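Local coordinates for omega transaminase (PDB 5LHA), which probably transfers amino groups between amine donors and carbonyl acceptors, using a pyridoxal phosphate cofactor that shuttles through its pyridoxamine form, at residues P202-E214 / P243-R256. Numbering follows the deposited sequence.
Sequences PQALTAHCIRQLE and PADYWPRLREVCDR
I210 enters helix 246-256 as a knob into the hole formed by Y246, R249, L250 and V253, its branches divided among the four. Its CG2 meets V253 CG2 at 3.7 Å, while CG1 lies beneath one face of the R249 guanidinium and CD1 reaches the backbone carbonyl of R249. A bend at chi3 (57°) folds R249 back over I210, bringing NH2 within 3.6 Å of I210 CG2. An alanine in place of R249 would probably uncover CG1 and CG2 of I210, opening a gap on this flank of the interface. One turn on, L213 CD2 wedges between V253 CG1 and L250 CD1, the latter 3.6 Å away.

The helix axes run nearly parallel, 23° apart and 10.1 Å at closest approach, as expected of neighbouring helices on one face of the large-domain sheet in a fold type I PLP enzyme. L213 and L250 both rest on L228 of strand 225-230, and Y246 on L153 of strand 149-153; the side chain of L250 is about 14 Å from the bound PMP.

Polar contacts mark the two ends. Near the start, T206 OG1 has two alternative acceptors for one proton, D245 OD1 at 3.1 Å and the carbonyl O of P202, one turn back in the same helix, at 3.2 Å, while its CG2, anti to the backbone N, abuts Y246 CA and the edge of the Y246 ring. P243 CB packs against P202 CB. At the far end R256 NH1 forms a salt bridge with E214 OE2, modelled unusually short at 2.5 Å; it approaches from the anti side but 35° out of the carboxylate plane, and the bond is bent. Farther out, R211 of helix 202-220 pairs with D198 of the second subunit.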
ATOM      1  N   PRO A 202      23.840 -19.601  22.230  1.00 29.71           N
ATOM      2  CA  PRO A 202      22.440 -19.153  22.370  1.00 29.80           C
ATOM      3  C   PRO A 202      22.266 -17.785  23.016  1.00 30.82           C
ATOM      4  O   PRO A 202      21.476 -16.976  22.516  1.00 31.10           O
ATOM      5  CB  PRO A 202      21.811 -20.265  23.220  1.00 30.75           C
ATOM      6  CG  PRO A 202      22.708 -21.449  23.048  1.00 31.44           C
ATOM      7  CD  PRO A 202      24.087 -20.881  22.912  1.00 31.42           C
ATOM      8  N   GLN A 203      22.947 -17.506  24.132  1.00 31.60           N
ATOM      9  CA  GLN A 203      22.779 -16.205  24.779  1.00 33.03           C
ATOM     10  C   GLN A 203      23.263 -15.077  23.873  1.00 33.21           C
ATOM     11  O   GLN A 203      22.618 -14.026  23.781  1.00 34.03           O
ATOM     12  CB  GLN A 203      23.511 -16.175  26.125  1.00 34.86           C
ATOM     13  CG  GLN A 203      23.222 -14.940  26.992  1.00 35.40           C
ATOM     14  CD  GLN A 203      23.927 -13.666  26.513  1.00 37.34           C
ATOM     15  OE1 GLN A 203      25.093 -13.697  26.104  1.00 38.15           O
ATOM     16  NE2 GLN A 203      23.213 -12.539  26.559  1.00 36.05           N
ATOM     17  N   ALA A 204      24.400 -15.272  23.202  1.00 33.21           N
ATOM     18  CA  ALA A 204      24.885 -14.249  22.285  1.00 34.67           C
ATOM     19  C   ALA A 204      23.955 -14.079  21.087  1.00 34.79           C
ATOM     20  O   ALA A 204      23.825 -12.967  20.563  1.00 35.36           O
ATOM     21  CB  ALA A 204      26.301 -14.588  21.825  1.00 36.16           C
ATOM     22  N   LEU A 205      23.305 -15.160  20.645  1.00 34.23           N
ATOM     23  CA  LEU A 205      22.400 -15.080  19.497  1.00 33.59           C
ATOM     24  C   LEU A 205      21.095 -14.381  19.864  1.00 33.27           C
ATOM     25  O   LEU A 205      20.547 -13.615  19.063  1.00 34.96           O
ATOM     26  CB  LEU A 205      22.127 -16.481  18.940  1.00 31.33           C
ATOM     27  CG  LEU A 205      21.266 -16.595  17.678  1.00 29.30           C
ATOM     28  CD1 LEU A 205      21.868 -15.834  16.497  1.00 29.31           C
ATOM     29  CD2 LEU A 205      21.085 -18.046  17.322  1.00 29.27           C
ATOM     30  N   THR A 206      20.544 -14.689  21.036  1.00 33.40           N
ATOM     31  CA  THR A 206      19.377 -13.960  21.515  1.00 32.20           C
ATOM     32  C   THR A 206      19.656 -12.468  21.605  1.00 30.23           C
ATOM     33  O   THR A 206      18.827 -11.648  21.190  1.00 26.95           O
ATOM     34  CB  THR A 206      18.947 -14.497  22.878  1.00 33.13           C
ATOM     35  OG1 THR A 206      18.488 -15.845  22.735  1.00 33.86           O
ATOM     36  CG2 THR A 206      17.838 -13.637  23.484  1.00 33.11           C
ATOM     37  N   ALA A 207      20.830 -12.103  22.136  1.00 32.23           N
ATOM     38  CA  ALA A 207      21.174 -10.696  22.328  1.00 30.32           C
ATOM     39  C   ALA A 207      21.282  -9.951  21.001  1.00 29.49           C
ATOM     40  O   ALA A 207      20.824  -8.806  20.885  1.00 27.46           O
ATOM     41  CB  ALA A 207      22.478 -10.587  23.119  1.00 29.36           C
ATOM     42  N   HIS A 208      21.904 -10.575  19.996  1.00 31.86           N
ATOM     43  CA  HIS A 208      21.955  -9.990  18.660  1.00 32.92           C
ATOM     44  C   HIS A 208      20.546  -9.724  18.135  1.00 33.43           C
ATOM     45  O   HIS A 208      20.265  -8.656  17.575  1.00 33.72           O
ATOM     46  CB  HIS A 208      22.716 -10.916  17.708  1.00 33.22           C
ATOM     47  CG  HIS A 208      24.201 -10.902  17.901  1.00 34.39           C
ATOM     48  ND1 HIS A 208      24.951  -9.746  17.871  1.00 35.65           N
ATOM     49  CD2 HIS A 208      25.074 -11.913  18.125  1.00 35.41           C
ATOM     50  CE1 HIS A 208      26.223 -10.046  18.069  1.00 36.41           C
ATOM     51  NE2 HIS A 208      26.325 -11.354  18.230  1.00 36.27           N
ATOM     52  N   CYS A 209      19.645 -10.698  18.307  1.00 34.15           N
ATOM     53  CA  CYS A 209      18.314 -10.584  17.723  1.00 34.54           C
ATOM     54  C   CYS A 209      17.505  -9.496  18.422  1.00 37.21           C
ATOM     55  O   CYS A 209      16.860  -8.670  17.763  1.00 37.05           O
ATOM     56  CB  CYS A 209      17.596 -11.933  17.816  1.00 33.79           C
ATOM     57  SG  CYS A 209      18.303 -13.236  16.772  1.00 32.95           S
ATOM     58  N   ILE A 210      17.565  -9.456  19.758  1.00 37.91           N
ATOM     59  CA  ILE A 210      16.834  -8.447  20.526  1.00 35.03           C
ATOM     60  C   ILE A 210      17.340  -7.045  20.211  1.00 35.58           C
ATOM     61  O   ILE A 210      16.549  -6.107  20.046  1.00 34.75           O
ATOM     62  CB  ILE A 210      16.936  -8.765  22.026  1.00 32.93           C
ATOM     63  CG1 ILE A 210      16.175 -10.050  22.312  1.00 31.55           C
ATOM     64  CG2 ILE A 210      16.371  -7.639  22.859  1.00 31.67           C
ATOM     65  CD1 ILE A 210      14.716  -9.926  21.977  1.00 31.89           C
ATOM     66  N   ARG A 211      18.661  -6.875  20.126  1.00 36.22           N
ATOM     67  CA  ARG A 211      19.204  -5.574  19.753  1.00 36.75           C
ATOM     68  C   ARG A 211      18.704  -5.143  18.376  1.00 35.27           C
ATOM     69  O   ARG A 211      18.344  -3.976  18.176  1.00 34.35           O
ATOM     70  CB  ARG A 211      20.730  -5.608  19.798  1.00 38.19           C
ATOM     71  CG  ARG A 211      21.380  -4.420  19.137  1.00 39.64           C
ATOM     72  CD  ARG A 211      22.891  -4.483  19.257  1.00 41.53           C
ATOM     73  NE  ARG A 211      23.549  -3.747  18.181  1.00 41.68           N
ATOM     74  CZ  ARG A 211      24.864  -3.643  18.045  1.00 42.63           C
ATOM     75  NH1 ARG A 211      25.671  -4.227  18.923  1.00 42.80           N
ATOM     76  NH2 ARG A 211      25.375  -2.955  17.030  1.00 43.41           N
ATOM     77  N   GLN A 212      18.658  -6.079  17.421  1.00 33.37           N
ATOM     78  CA  GLN A 212      18.072  -5.785  16.118  1.00 34.29           C
ATOM     79  C   GLN A 212      16.611  -5.370  16.258  1.00 36.16           C
ATOM     80  O   GLN A 212      16.135  -4.484  15.540  1.00 36.58           O
ATOM     81  CB  GLN A 212      18.188  -7.003  15.197  1.00 33.30           C
ATOM     82  CG  GLN A 212      17.584  -6.812  13.806  1.00 33.57           C
ATOM     83  CD  GLN A 212      17.578  -8.095  12.979  1.00 33.92           C
ATOM     84  OE1 GLN A 212      16.689  -8.935  13.118  1.00 34.19           O
ATOM     85  NE2 GLN A 212      18.568  -8.245  12.112  1.00 33.79           N
ATOM     86  N   LEU A 213      15.876  -6.026  17.157  1.00 37.61           N
ATOM     87  CA  LEU A 213      14.465  -5.698  17.346  1.00 37.79           C
ATOM     88  C   LEU A 213      14.278  -4.282  17.899  1.00 36.99           C
ATOM     89  O   LEU A 213      13.410  -3.532  17.433  1.00 35.10           O
ATOM     90  CB  LEU A 213      13.815  -6.751  18.248  1.00 37.58           C
ATOM     91  CG  LEU A 213      12.414  -6.488  18.794  1.00 36.83           C
ATOM     92  CD1 LEU A 213      11.412  -6.365  17.677  1.00 35.96           C
ATOM     93  CD2 LEU A 213      12.028  -7.624  19.724  1.00 37.11           C
ATOM     94  N   GLU A 214      15.078  -3.896  18.900  1.00 37.99           N
ATOM     95  CA  GLU A 214      14.985  -2.534  19.424  1.00 40.63           C
ATOM     96  C   GLU A 214      15.301  -1.501  18.355  1.00 41.12           C
ATOM     97  O   GLU A 214      14.653  -0.449  18.282  1.00 43.21           O
ATOM     98  CB  GLU A 214      15.925  -2.337  20.608  1.00 43.06           C
ATOM     99  CG  GLU A 214      15.539  -3.107  21.821  1.00 45.81           C
ATOM    100  CD  GLU A 214      16.596  -3.071  22.898  1.00 47.42           C
ATOM    101  OE1 GLU A 214      17.760  -2.708  22.616  1.00 48.30           O
ATOM    102  OE2 GLU A 214      16.257  -3.422  24.043  1.00 47.94           O
ATOM    103  N   PRO A 243      16.523 -19.979  21.324  1.00 36.98           N
ATOM    104  CA  PRO A 243      17.122 -20.092  22.659  1.00 36.89           C
ATOM    105  C   PRO A 243      16.120 -19.761  23.760  1.00 38.07           C
ATOM    106  O   PRO A 243      15.112 -19.080  23.551  1.00 36.91           O
ATOM    107  CB  PRO A 243      18.272 -19.079  22.618  1.00 36.41           C
ATOM    108  CG  PRO A 243      18.589 -18.928  21.163  1.00 36.58           C
ATOM    109  CD  PRO A 243      17.274 -19.057  20.454  1.00 35.91           C
ATOM    110  N   ALA A 244      16.408 -20.279  24.955  1.00 38.83           N
ATOM    111  CA  ALA A 244      15.434 -20.245  26.038  1.00 38.69           C
ATOM    112  C   ALA A 244      15.129 -18.831  26.511  1.00 37.98           C
ATOM    113  O   ALA A 244      14.025 -18.571  27.003  1.00 38.39           O
ATOM    114  CB  ALA A 244      15.934 -21.082  27.205  1.00 40.58           C
ATOM    115  N   ASP A 245      16.092 -17.921  26.420  1.00 37.65           N
ATOM    116  CA  ASP A 245      15.875 -16.550  26.856  1.00 39.07           C
ATOM    117  C   ASP A 245      15.300 -15.649  25.765  1.00 36.12           C
ATOM    118  O   ASP A 245      15.040 -14.472  26.032  1.00 36.53           O
ATOM    119  CB  ASP A 245      17.182 -15.962  27.398  1.00 44.84           C
ATOM    120  CG  ASP A 245      18.345 -16.155  26.447  1.00 50.05           C
ATOM    121  OD1 ASP A 245      18.248 -17.026  25.556  1.00 51.31           O
ATOM    122  OD2 ASP A 245      19.354 -15.430  26.583  1.00 52.84           O
ATOM    123  N   TYR A 246      15.103 -16.156  24.545  1.00 34.16           N
ATOM    124  CA  TYR A 246      14.623 -15.297  23.465  1.00 35.33           C
ATOM    125  C   TYR A 246      13.190 -14.819  23.698  1.00 33.44           C
ATOM    126  O   TYR A 246      12.908 -13.617  23.612  1.00 30.98           O
ATOM    127  CB  TYR A 246      14.735 -16.009  22.119  1.00 36.54           C
ATOM    128  CG  TYR A 246      14.197 -15.168  20.979  1.00 35.57           C
ATOM    129  CD1 TYR A 246      14.872 -14.028  20.556  1.00 33.82           C
ATOM    130  CD2 TYR A 246      13.018 -15.512  20.327  1.00 35.28           C
ATOM    131  CE1 TYR A 246      14.389 -13.252  19.517  1.00 32.41           C
ATOM    132  CE2 TYR A 246      12.531 -14.744  19.282  1.00 33.57           C
ATOM    133  CZ  TYR A 246      13.221 -13.617  18.883  1.00 32.73           C
ATOM    134  OH  TYR A 246      12.736 -12.851  17.846  1.00 31.72           O
ATOM    135  N   TRP A 247      12.256 -15.745  23.933  1.00 34.38           N
ATOM    136  CA  TRP A 247      10.859 -15.347  24.087  1.00 34.23           C
ATOM    137  C   TRP A 247      10.627 -14.488  25.331  1.00 34.71           C
ATOM    138  O   TRP A 247       9.844 -13.530  25.264  1.00 35.59           O
ATOM    139  CB  TRP A 247       9.935 -16.572  24.086  1.00 34.70           C
ATOM    140  CG  TRP A 247       9.456 -16.907  22.696  1.00 34.36           C
ATOM    141  CD1 TRP A 247      10.150 -17.578  21.727  1.00 33.49           C
ATOM    142  CD2 TRP A 247       8.206 -16.530  22.103  1.00 33.24           C
ATOM    143  NE1 TRP A 247       9.398 -17.662  20.578  1.00 32.80           N
ATOM    144  CE2 TRP A 247       8.204 -17.024  20.781  1.00 33.03           C
ATOM    145  CE3 TRP A 247       7.087 -15.831  22.562  1.00 31.76           C
ATOM    146  CZ2 TRP A 247       7.121 -16.850  19.919  1.00 32.76           C
ATOM    147  CZ3 TRP A 247       6.016 -15.656  21.708  1.00 31.32           C
ATOM    148  CH2 TRP A 247       6.041 -16.160  20.399  1.00 32.81           C
ATOM    149  N   PRO A 248      11.267 -14.772  26.473  1.00 35.77           N
ATOM    150  CA  PRO A 248      11.167 -13.821  27.596  1.00 37.42           C
ATOM    151  C   PRO A 248      11.659 -12.418  27.265  1.00 35.94           C
ATOM    152  O   PRO A 248      11.051 -11.434  27.706  1.00 33.32           O
ATOM    153  CB  PRO A 248      12.017 -14.488  28.685  1.00 38.40           C
ATOM    154  CG  PRO A 248      11.881 -15.946  28.396  1.00 37.76           C
ATOM    155  CD  PRO A 248      11.868 -16.052  26.905  1.00 36.51           C
ATOM    156  N   ARG A 249      12.749 -12.289  26.508  1.00 36.66           N
ATOM    157  CA  ARG A 249      13.213 -10.960  26.126  1.00 36.72           C
ATOM    158  C   ARG A 249      12.396 -10.373  24.987  1.00 36.24           C
ATOM    159  O   ARG A 249      12.449  -9.159  24.764  1.00 34.58           O
ATOM    160  CB  ARG A 249      14.691 -11.004  25.748  1.00 37.23           C
ATOM    161  CG  ARG A 249      15.602 -11.403  26.897  1.00 37.45           C
ATOM    162  CD  ARG A 249      17.058 -11.222  26.524  1.00 37.52           C
ATOM    163  NE  ARG A 249      17.338  -9.844  26.118  1.00 37.29           N
ATOM    164  CZ  ARG A 249      18.555  -9.351  25.905  1.00 36.72           C
ATOM    165  NH1 ARG A 249      19.629 -10.121  26.058  1.00 35.02           N
ATOM    166  NH2 ARG A 249      18.698  -8.083  25.538  1.00 38.17           N
ATOM    167  N   LEU A 250      11.654 -11.214  24.259  1.00 36.85           N
ATOM    168  CA  LEU A 250      10.642 -10.720  23.332  1.00 35.76           C
ATOM    169  C   LEU A 250       9.516 -10.027  24.088  1.00 37.11           C
ATOM    170  O   LEU A 250       9.162  -8.880  23.790  1.00 35.72           O
ATOM    171  CB  LEU A 250      10.098 -11.885  22.513  1.00 34.20           C
ATOM    172  CG  LEU A 250       9.641 -11.620  21.086  1.00 33.74           C
ATOM    173  CD1 LEU A 250      10.760 -10.962  20.304  1.00 33.75           C
ATOM    174  CD2 LEU A 250       9.230 -12.933  20.447  1.00 33.76           C
ATOM    175  N   ARG A 251       8.951 -10.723  25.083  1.00 38.33           N
ATOM    176  CA  ARG A 251       7.908 -10.165  25.940  1.00 38.73           C
ATOM    177  C   ARG A 251       8.332  -8.834  26.553  1.00 40.72           C
ATOM    178  O   ARG A 251       7.542  -7.883  26.604  1.00 42.14           O
ATOM    179  CB  ARG A 251       7.572 -11.180  27.038  1.00 37.72           C
ATOM    180  CG  ARG A 251       6.493 -10.783  28.059  1.00 36.83           C
ATOM    181  CD  ARG A 251       5.087 -10.760  27.488  1.00 34.14           C
ATOM    182  NE  ARG A 251       4.734  -9.483  26.880  1.00 31.54           N
ATOM    183  CZ  ARG A 251       3.565  -9.246  26.299  1.00 29.94           C
ATOM    184  NH1 ARG A 251       2.651 -10.202  26.242  1.00 31.69           N
ATOM    185  NH2 ARG A 251       3.306  -8.063  25.770  1.00 28.08           N
ATOM    186  N   GLU A 252       9.571  -8.753  27.039  1.00 41.74           N
ATOM    187  CA  GLU A 252      10.022  -7.534  27.700  1.00 42.72           C
ATOM    188  C   GLU A 252      10.086  -6.369  26.726  1.00 40.56           C
ATOM    189  O   GLU A 252       9.649  -5.257  27.046  1.00 38.74           O
ATOM    190  CB  GLU A 252      11.396  -7.755  28.322  1.00 45.77           C
ATOM    191  CG  GLU A 252      11.411  -8.709  29.489  1.00 49.76           C
ATOM    192  CD  GLU A 252      12.816  -9.165  29.819  1.00 52.79           C
ATOM    193  OE1 GLU A 252      13.765  -8.729  29.124  1.00 53.43           O
ATOM    194  OE2 GLU A 252      12.969  -9.967  30.760  1.00 54.17           O
ATOM    195  N   VAL A 253      10.624  -6.605  25.528  1.00 40.69           N
ATOM    196  CA  VAL A 253      10.785  -5.523  24.561  1.00 40.97           C
ATOM    197  C   VAL A 253       9.430  -5.003  24.101  1.00 38.76           C
ATOM    198  O   VAL A 253       9.228  -3.789  23.969  1.00 36.09           O
ATOM    199  CB  VAL A 253      11.652  -5.996  23.376  1.00 41.81           C
ATOM    200  CG1 VAL A 253      11.702  -4.933  22.296  1.00 41.14           C
ATOM    201  CG2 VAL A 253      13.058  -6.313  23.852  1.00 42.83           C
ATOM    202  N   CYS A 254       8.476  -5.907  23.865  1.00 40.38           N
ATOM    203  CA  CYS A 254       7.130  -5.489  23.487  1.00 41.11           C
ATOM    204  C   CYS A 254       6.487  -4.654  24.588  1.00 42.64           C
ATOM    205  O   CYS A 254       5.749  -3.700  24.309  1.00 40.30           O
ATOM    206  CB  CYS A 254       6.267  -6.714  23.174  1.00 40.75           C
ATOM    207  SG  CYS A 254       6.665  -7.577  21.629  1.00 39.01           S
ATOM    208  N   ASP A 255       6.768  -4.993  25.848  1.00 47.90           N
ATOM    209  CA  ASP A 255       6.189  -4.252  26.965  1.00 51.16           C
ATOM    210  C   ASP A 255       6.726  -2.828  27.035  1.00 49.89           C
ATOM    211  O   ASP A 255       5.983  -1.896  27.363  1.00 50.27           O
ATOM    212  CB  ASP A 255       6.469  -4.979  28.282  1.00 53.73           C
ATOM    213  CG  ASP A 255       5.594  -6.196  28.478  1.00 56.48           C
ATOM    214  OD1 ASP A 255       4.462  -6.218  27.951  1.00 57.09           O
ATOM    215  OD2 ASP A 255       6.042  -7.129  29.178  1.00 57.96           O
ATOM    216  N   ARG A 256       8.010  -2.638  26.716  1.00 50.22           N
ATOM    217  CA  ARG A 256       8.595  -1.300  26.675  1.00 50.27           C
ATOM    218  C   ARG A 256       7.800  -0.361  25.779  1.00 47.61           C
ATOM    219  O   ARG A 256       7.812   0.857  25.987  1.00 47.88           O
ATOM    220  CB  ARG A 256      10.043  -1.380  26.186  1.00 52.73           C
ATOM    221  CG  ARG A 256      11.052  -0.585  27.009  1.00 55.76           C
ATOM    222  CD  ARG A 256      12.470  -1.043  26.690  1.00 57.84           C
ATOM    223  NE  ARG A 256      12.638  -2.455  27.030  1.00 60.16           N
ATOM    224  CZ  ARG A 256      13.640  -3.222  26.615  1.00 60.67           C
ATOM    225  NH1 ARG A 256      14.583  -2.717  25.832  1.00 60.40           N
ATOM    226  NH2 ARG A 256      13.691  -4.497  26.982  1.00 60.98           N
TER